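Local coordinates for carbohydrate-binding protein (Flavonifractor plautii, PDB 6N1B), which probably removes the acetyl group from N-acetylgalactosamine of the blood group A antigen, and binds the blood group B trisaccharide, at residues P39-T53 / Y73-N85. Numbering follows the deposited sequence.
Sequences PAYYSDSAHADDQVT and YTPNVMRISIYEN. With FUC (alpha-L-fucopyranose), chain B.
Tyr83 OH is gripped by two partners: it donates to Asp44 OD2 at 2.6 Å and accepts a proton from a water that also reaches Ser43 O. The bond meets OD2 on its anti side, somewhat out of the carboxylate plane, with the carboxylate turned 87° against the ring. Asp44 OD1 meanwhile takes the backbone N of Ala46 in an Asx turn, and the two bonds together hold the carboxylate's rotation. One face of the Tyr83 ring receives Tyr42 CB, 3.8 Å from its centroid, and the two rings form an offset stack with planes 19° apart. At its far end Tyr42 OH donates to Ala48 O (2.6 Å) and touches Val77 CG1. The other branch, Val77 CG2, sits over the centre of the His47 ring, whose ND1 bonds Asp383. Where the loops run into the sheet, strands 52-60 and 67-75 pair antiparallel, consistent with one blade of a beta-propeller; Thr53 N meets Thr74 O at 2.9 Å. Tyr73, its CG wedged between backbone N and carbonyl carbon (chi1 62°), brings its OH to Pro39 O at 2.6 Å, in the carbonyl plane. Ser81, a glycan-pocket residue opening the type I turn to Glu84, donates from OG to fucose O5 at 2.7 Å.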
loop_
_atom_site.group_PDB
_atom_site.type_symbol
_atom_site.label_atom_id
_atom_site.label_comp_id
_atom_site.label_asym_id
_atom_site.label_seq_id
_atom_site.Cartn_x
_atom_site.Cartn_y
_atom_site.Cartn_z
ATOM N N PRO A 39 -14.833 4.443 2.533
ATOM C CA PRO A 39 -15.966 4.268 1.631
ATOM C C PRO A 39 -15.553 3.506 0.395
ATOM O O PRO A 39 -14.466 3.713 -0.154
ATOM C CB PRO A 39 -16.391 5.685 1.376
ATOM C CG PRO A 39 -15.123 6.447 1.426
ATOM C CD PRO A 39 -14.275 5.802 2.464
ATOM N N ALA A 40 -16.348 2.587 -0.060
ATOM C CA ALA A 40 -16.159 1.966 -1.325
ATOM C C ALA A 40 -17.347 2.263 -2.235
ATOM O O ALA A 40 -18.516 2.206 -1.829
ATOM C CB ALA A 40 -16.027 0.447 -1.235
ATOM N N TYR A 41 -17.041 2.526 -3.512
ATOM C CA TYR A 41 -18.087 3.032 -4.465
ATOM C C TYR A 41 -19.081 1.965 -4.859
ATOM O O TYR A 41 -20.150 2.290 -5.347
ATOM C CB TYR A 41 -17.455 3.690 -5.715
ATOM C CG TYR A 41 -16.938 2.627 -6.701
ATOM C CD1 TYR A 41 -15.716 1.975 -6.552
ATOM C CD2 TYR A 41 -17.697 2.240 -7.810
ATOM C CE1 TYR A 41 -15.334 0.999 -7.428
ATOM C CE2 TYR A 41 -17.280 1.264 -8.690
ATOM C CZ TYR A 41 -16.065 0.674 -8.462
ATOM O OH TYR A 41 -15.641 -0.315 -9.352
ATOM N N TYR A 42 -18.695 0.690 -4.812
ATOM C CA TYR A 42 -19.457 -0.366 -5.420
ATOM C C TYR A 42 -20.762 -0.657 -4.704
ATOM O O TYR A 42 -20.891 -0.442 -3.475
ATOM C CB TYR A 42 -18.640 -1.669 -5.589
ATOM C CG TYR A 42 -18.296 -2.354 -4.300
ATOM C CD1 TYR A 42 -19.248 -3.192 -3.688
ATOM C CD2 TYR A 42 -17.076 -2.237 -3.665
ATOM C CE1 TYR A 42 -19.027 -3.702 -2.467
ATOM C CE2 TYR A 42 -16.835 -2.771 -2.458
ATOM C CZ TYR A 42 -17.780 -3.546 -1.834
ATOM O OH TYR A 42 -17.532 -4.082 -0.556
ATOM N N SER A 43 -21.726 -1.209 -5.455
ATOM C CA SER A 43 -22.920 -1.765 -4.867
ATOM C C SER A 43 -23.214 -3.074 -5.559
ATOM O O SER A 43 -23.488 -3.111 -6.716
ATOM C CB SER A 43 -24.080 -0.714 -5.094
ATOM O OG SER A 43 -25.295 -1.223 -4.505
ATOM N N ASP A 44 -23.180 -4.170 -4.817
ATOM C CA ASP A 44 -23.230 -5.503 -5.371
ATOM C C ASP A 44 -23.985 -6.341 -4.275
ATOM O O ASP A 44 -23.504 -6.498 -3.204
ATOM C CB ASP A 44 -21.817 -6.074 -5.613
ATOM C CG ASP A 44 -21.845 -7.416 -6.267
ATOM O OD1 ASP A 44 -22.730 -8.277 -5.957
ATOM O OD2 ASP A 44 -20.991 -7.714 -7.139
ATOM N N SER A 45 -25.174 -6.789 -4.626
ATOM C CA SER A 45 -26.026 -7.485 -3.703
ATOM C C SER A 45 -25.468 -8.693 -3.032
ATOM O O SER A 45 -25.871 -9.083 -1.908
ATOM C CB SER A 45 -27.335 -7.812 -4.325
ATOM O OG SER A 45 -27.252 -8.802 -5.360
ATOM N N ALA A 46 -24.491 -9.285 -3.682
ATOM C CA ALA A 46 -23.843 -10.506 -3.159
ATOM C C ALA A 46 -22.647 -10.264 -2.233
ATOM O O ALA A 46 -21.979 -11.222 -1.755
ATOM C CB ALA A 46 -23.418 -11.428 -4.273
ATOM N N HIS A 47 -22.393 -8.961 -1.932
ATOM C CA HIS A 47 -21.259 -8.562 -1.086
ATOM C C HIS A 47 -21.549 -7.437 -0.172
ATOM O O HIS A 47 -22.247 -6.466 -0.546
ATOM C CB HIS A 47 -20.045 -8.136 -1.975
ATOM C CG HIS A 47 -19.533 -9.231 -2.833
ATOM N ND1 HIS A 47 -18.785 -10.248 -2.289
ATOM C CD2 HIS A 47 -19.640 -9.476 -4.153
ATOM C CE1 HIS A 47 -18.463 -11.112 -3.292
ATOM N NE2 HIS A 47 -18.985 -10.668 -4.428
ATOM N N ALA A 48 -21.075 -7.574 1.065
ATOM C CA ALA A 48 -21.228 -6.434 2.018
ATOM C C ALA A 48 -20.479 -5.211 1.503
ATOM O O ALA A 48 -19.423 -5.315 0.793
ATOM C CB ALA A 48 -20.660 -6.817 3.365
ATOM N N ASP A 49 -21.012 -4.048 1.781
ATOM C CA ASP A 49 -20.475 -2.773 1.348
ATOM C C ASP A 49 -19.118 -2.494 2.001
ATOM O O ASP A 49 -18.805 -2.949 3.058
ATOM C CB ASP A 49 -21.464 -1.667 1.771
ATOM C CG ASP A 49 -22.722 -1.572 0.931
ATOM O OD1 ASP A 49 -22.825 -2.155 -0.153
ATOM O OD2 ASP A 49 -23.635 -0.869 1.400
ATOM N N ASP A 50 -18.391 -1.530 1.375
ATOM C CA ASP A 50 -17.292 -0.864 2.015
ATOM C C ASP A 50 -16.105 -1.802 2.400
ATOM O O ASP A 50 -15.352 -1.526 3.323
ATOM C CB ASP A 50 -17.678 0.023 3.161
ATOM C CG ASP A 50 -18.639 1.109 2.755
ATOM O OD1 ASP A 50 -18.551 1.590 1.631
ATOM O OD2 ASP A 50 -19.580 1.406 3.509
ATOM N N GLN A 51 -15.977 -2.905 1.635
ATOM C CA GLN A 51 -14.811 -3.761 1.763
ATOM C C GLN A 51 -13.613 -3.124 0.987
ATOM O O GLN A 51 -13.805 -2.714 -0.157
ATOM C CB GLN A 51 -15.099 -5.185 1.308
ATOM C CG GLN A 51 -16.191 -5.881 2.124
ATOM C CD GLN A 51 -16.394 -7.272 1.655
ATOM O OE1 GLN A 51 -15.440 -8.066 1.761
ATOM N NE2 GLN A 51 -17.562 -7.594 1.112
ATOM N N VAL A 52 -12.454 -3.148 1.661
ATOM C CA VAL A 52 -11.345 -2.347 1.213
ATOM C C VAL A 52 -10.043 -3.053 1.633
ATOM O O VAL A 52 -9.998 -3.808 2.609
ATOM C CB VAL A 52 -11.352 -0.918 1.780
ATOM C CG1 VAL A 52 -12.478 -0.064 1.153
ATOM C CG2 VAL A 52 -11.486 -0.917 3.304
ATOM N N THR A 53 -8.957 -2.748 0.833
ATOM C CA THR A 53 -7.628 -3.298 1.126
ATOM C C THR A 53 -6.547 -2.384 0.656
ATOM O O THR A 53 -6.780 -1.416 -0.077
ATOM C CB THR A 53 -7.552 -4.749 0.476
ATOM O OG1 THR A 53 -6.471 -5.441 1.065
ATOM C CG2 THR A 53 -7.375 -4.645 -1.008
ATOM N N TYR A 73 -6.361 3.843 -1.696
ATOM C CA TYR A 73 -6.702 2.502 -1.309
ATOM C C TYR A 73 -7.542 1.907 -2.443
ATOM O O TYR A 73 -7.908 2.584 -3.417
ATOM C CB TYR A 73 -7.520 2.491 0.019
ATOM C CG TYR A 73 -8.840 3.209 -0.052
ATOM C CD1 TYR A 73 -8.905 4.613 -0.082
ATOM C CD2 TYR A 73 -10.008 2.544 -0.183
ATOM C CE1 TYR A 73 -10.080 5.260 -0.231
ATOM C CE2 TYR A 73 -11.244 3.220 -0.346
ATOM C CZ TYR A 73 -11.227 4.565 -0.334
ATOM O OH TYR A 73 -12.419 5.269 -0.467
ATOM N N THR A 74 -7.858 0.601 -2.321
ATOM C CA THR A 74 -8.766 -0.035 -3.337
ATOM C C THR A 74 -9.840 -0.813 -2.605
ATOM O O THR A 74 -9.531 -1.673 -1.773
ATOM C CB THR A 74 -7.997 -1.019 -4.194
ATOM O OG1 THR A 74 -7.160 -1.858 -3.358
ATOM C CG2 THR A 74 -7.131 -0.345 -5.203
ATOM N N PRO A 75 -11.097 -0.589 -2.954
ATOM C CA PRO A 75 -12.079 -1.554 -2.603
ATOM C C PRO A 75 -11.709 -2.914 -3.053
ATOM O O PRO A 75 -10.950 -3.104 -4.018
ATOM C CB PRO A 75 -13.361 -1.084 -3.415
ATOM C CG PRO A 75 -13.101 0.408 -3.591
ATOM C CD PRO A 75 -11.629 0.456 -3.848
ATOM N N ASN A 76 -12.235 -3.978 -2.421
ATOM C CA ASN A 76 -12.115 -5.332 -2.966
ATOM C C ASN A 76 -13.140 -6.234 -2.325
ATOM O O ASN A 76 -13.500 -6.032 -1.167
ATOM C CB ASN A 76 -10.710 -5.922 -2.797
ATOM C CG ASN A 76 -10.379 -6.949 -3.869
ATOM O OD1 ASN A 76 -10.949 -6.924 -4.961
ATOM N ND2 ASN A 76 -9.424 -7.881 -3.503
ATOM N N VAL A 77 -13.569 -7.255 -3.089
ATOM C CA VAL A 77 -14.422 -8.347 -2.586
ATOM C C VAL A 77 -13.881 -9.653 -3.133
ATOM O O VAL A 77 -13.179 -9.647 -4.159
ATOM C CB VAL A 77 -15.913 -8.121 -3.041
ATOM C CG1 VAL A 77 -16.449 -6.807 -2.488
ATOM C CG2 VAL A 77 -16.083 -8.223 -4.512
ATOM N N MET A 78 -14.263 -10.752 -2.531
ATOM C CA MET A 78 -13.985 -12.056 -3.100
ATOM C C MET A 78 -14.749 -12.280 -4.383
ATOM O O MET A 78 -15.827 -11.749 -4.635
ATOM C CB MET A 78 -14.350 -13.156 -2.127
ATOM C CG MET A 78 -13.525 -13.152 -0.803
ATOM S SD MET A 78 -11.748 -13.228 -0.992
ATOM C CE MET A 78 -11.545 -14.894 -1.517
ATOM N N ARG A 79 -14.072 -13.077 -5.266
ATOM C CA ARG A 79 -14.637 -13.618 -6.479
ATOM C C ARG A 79 -14.577 -12.728 -7.716
ATOM O O ARG A 79 -14.699 -13.201 -8.844
ATOM C CB ARG A 79 -16.011 -14.176 -6.326
ATOM C CG ARG A 79 -16.235 -15.167 -5.154
ATOM C CD ARG A 79 -17.468 -15.963 -5.371
ATOM N NE ARG A 79 -17.761 -16.752 -4.184
ATOM C CZ ARG A 79 -18.804 -17.586 -4.117
ATOM N NH1 ARG A 79 -19.616 -17.737 -5.170
ATOM N NH2 ARG A 79 -19.018 -18.233 -2.956
ATOM N N ILE A 80 -14.523 -11.433 -7.502
ATOM C CA ILE A 80 -14.522 -10.441 -8.580
ATOM C C ILE A 80 -13.633 -9.301 -8.235
ATOM O O ILE A 80 -13.753 -8.766 -7.145
ATOM C CB ILE A 80 -15.940 -10.027 -8.992
ATOM C CG1 ILE A 80 -15.986 -9.118 -10.217
ATOM C CG2 ILE A 80 -16.719 -9.432 -7.834
ATOM C CD1 ILE A 80 -17.346 -9.046 -10.891
ATOM N N SER A 81 -12.680 -9.013 -9.166
ATOM C CA SER A 81 -11.687 -7.968 -8.923
ATOM C C SER A 81 -11.999 -6.638 -9.587
ATOM O O SER A 81 -11.212 -5.693 -9.548
ATOM C CB SER A 81 -10.293 -8.490 -9.333
ATOM O OG SER A 81 -9.932 -9.560 -8.466
ATOM N N ILE A 82 -13.188 -6.537 -10.203
ATOM C CA ILE A 82 -13.535 -5.415 -10.991
ATOM C C ILE A 82 -13.727 -4.114 -10.285
ATOM O O ILE A 82 -13.705 -3.046 -10.862
ATOM C CB ILE A 82 -14.741 -5.716 -11.964
ATOM C CG1 ILE A 82 -14.556 -5.029 -13.355
ATOM C CG2 ILE A 82 -16.028 -5.467 -11.204
ATOM C CD1 ILE A 82 -15.558 -5.337 -14.421
ATOM N N TYR A 83 -13.938 -4.214 -8.940
ATOM C CA TYR A 83 -14.156 -3.042 -8.061
ATOM C C TYR A 83 -12.887 -2.513 -7.470
ATOM O O TYR A 83 -12.947 -1.472 -6.761
ATOM C CB TYR A 83 -15.118 -3.379 -6.920
ATOM C CG TYR A 83 -16.448 -3.981 -7.378
ATOM C CD1 TYR A 83 -17.188 -3.518 -8.383
ATOM C CD2 TYR A 83 -16.945 -5.089 -6.740
ATOM C CE1 TYR A 83 -18.413 -4.071 -8.801
ATOM C CE2 TYR A 83 -18.118 -5.678 -7.120
ATOM C CZ TYR A 83 -18.826 -5.197 -8.175
ATOM O OH TYR A 83 -20.003 -5.781 -8.589
ATOM N N GLU A 84 -11.752 -3.128 -7.773
ATOM C CA GLU A 84 -10.478 -2.890 -7.089
ATOM C C GLU A 84 -9.757 -1.636 -7.620
ATOM O O GLU A 84 -8.582 -1.735 -8.018
ATOM C CB GLU A 84 -9.673 -4.183 -7.131
ATOM C CG GLU A 84 -8.521 -4.267 -6.145
ATOM C CD GLU A 84 -7.879 -5.554 -6.098
ATOM O OE1 GLU A 84 -8.248 -6.500 -6.874
ATOM O OE2 GLU A 84 -6.945 -5.734 -5.268
ATOM N N ASN A 85 -10.447 -0.494 -7.536
ATOM C CA ASN A 85 -10.005 0.671 -8.297
ATOM C C ASN A 85 -9.551 1.752 -7.394
ATOM O O ASN A 85 -10.272 2.142 -6.436
ATOM C CB ASN A 85 -11.120 1.115 -9.207
ATOM C CG ASN A 85 -11.580 -0.090 -10.057
ATOM O OD1 ASN A 85 -12.833 -0.425 -10.050
ATOM N ND2 ASN A 85 -10.690 -0.711 -10.728
HETATM C C1 FUC B . -7.391 -12.034 -8.890
HETATM C C2 FUC B . -7.152 -11.718 -10.376
HETATM C C3 FUC B . -7.902 -12.741 -11.257
HETATM C C4 FUC B . -9.387 -12.658 -10.963
HETATM C C5 FUC B . -9.611 -12.975 -9.493
HETATM C C6 FUC B . -11.077 -12.853 -8.980
HETATM O O2 FUC B . -5.727 -11.843 -10.668
HETATM O O3 FUC B . -7.724 -12.402 -12.659
HETATM O O4 FUC B . -9.854 -11.354 -11.282
HETATM O O5 FUC B . -8.817 -12.046 -8.691
HETATM O O HOH W 1 -21.872 -4.040 -9.402
HETATM O O HOH W 2 -15.683 -10.444 -0.074
#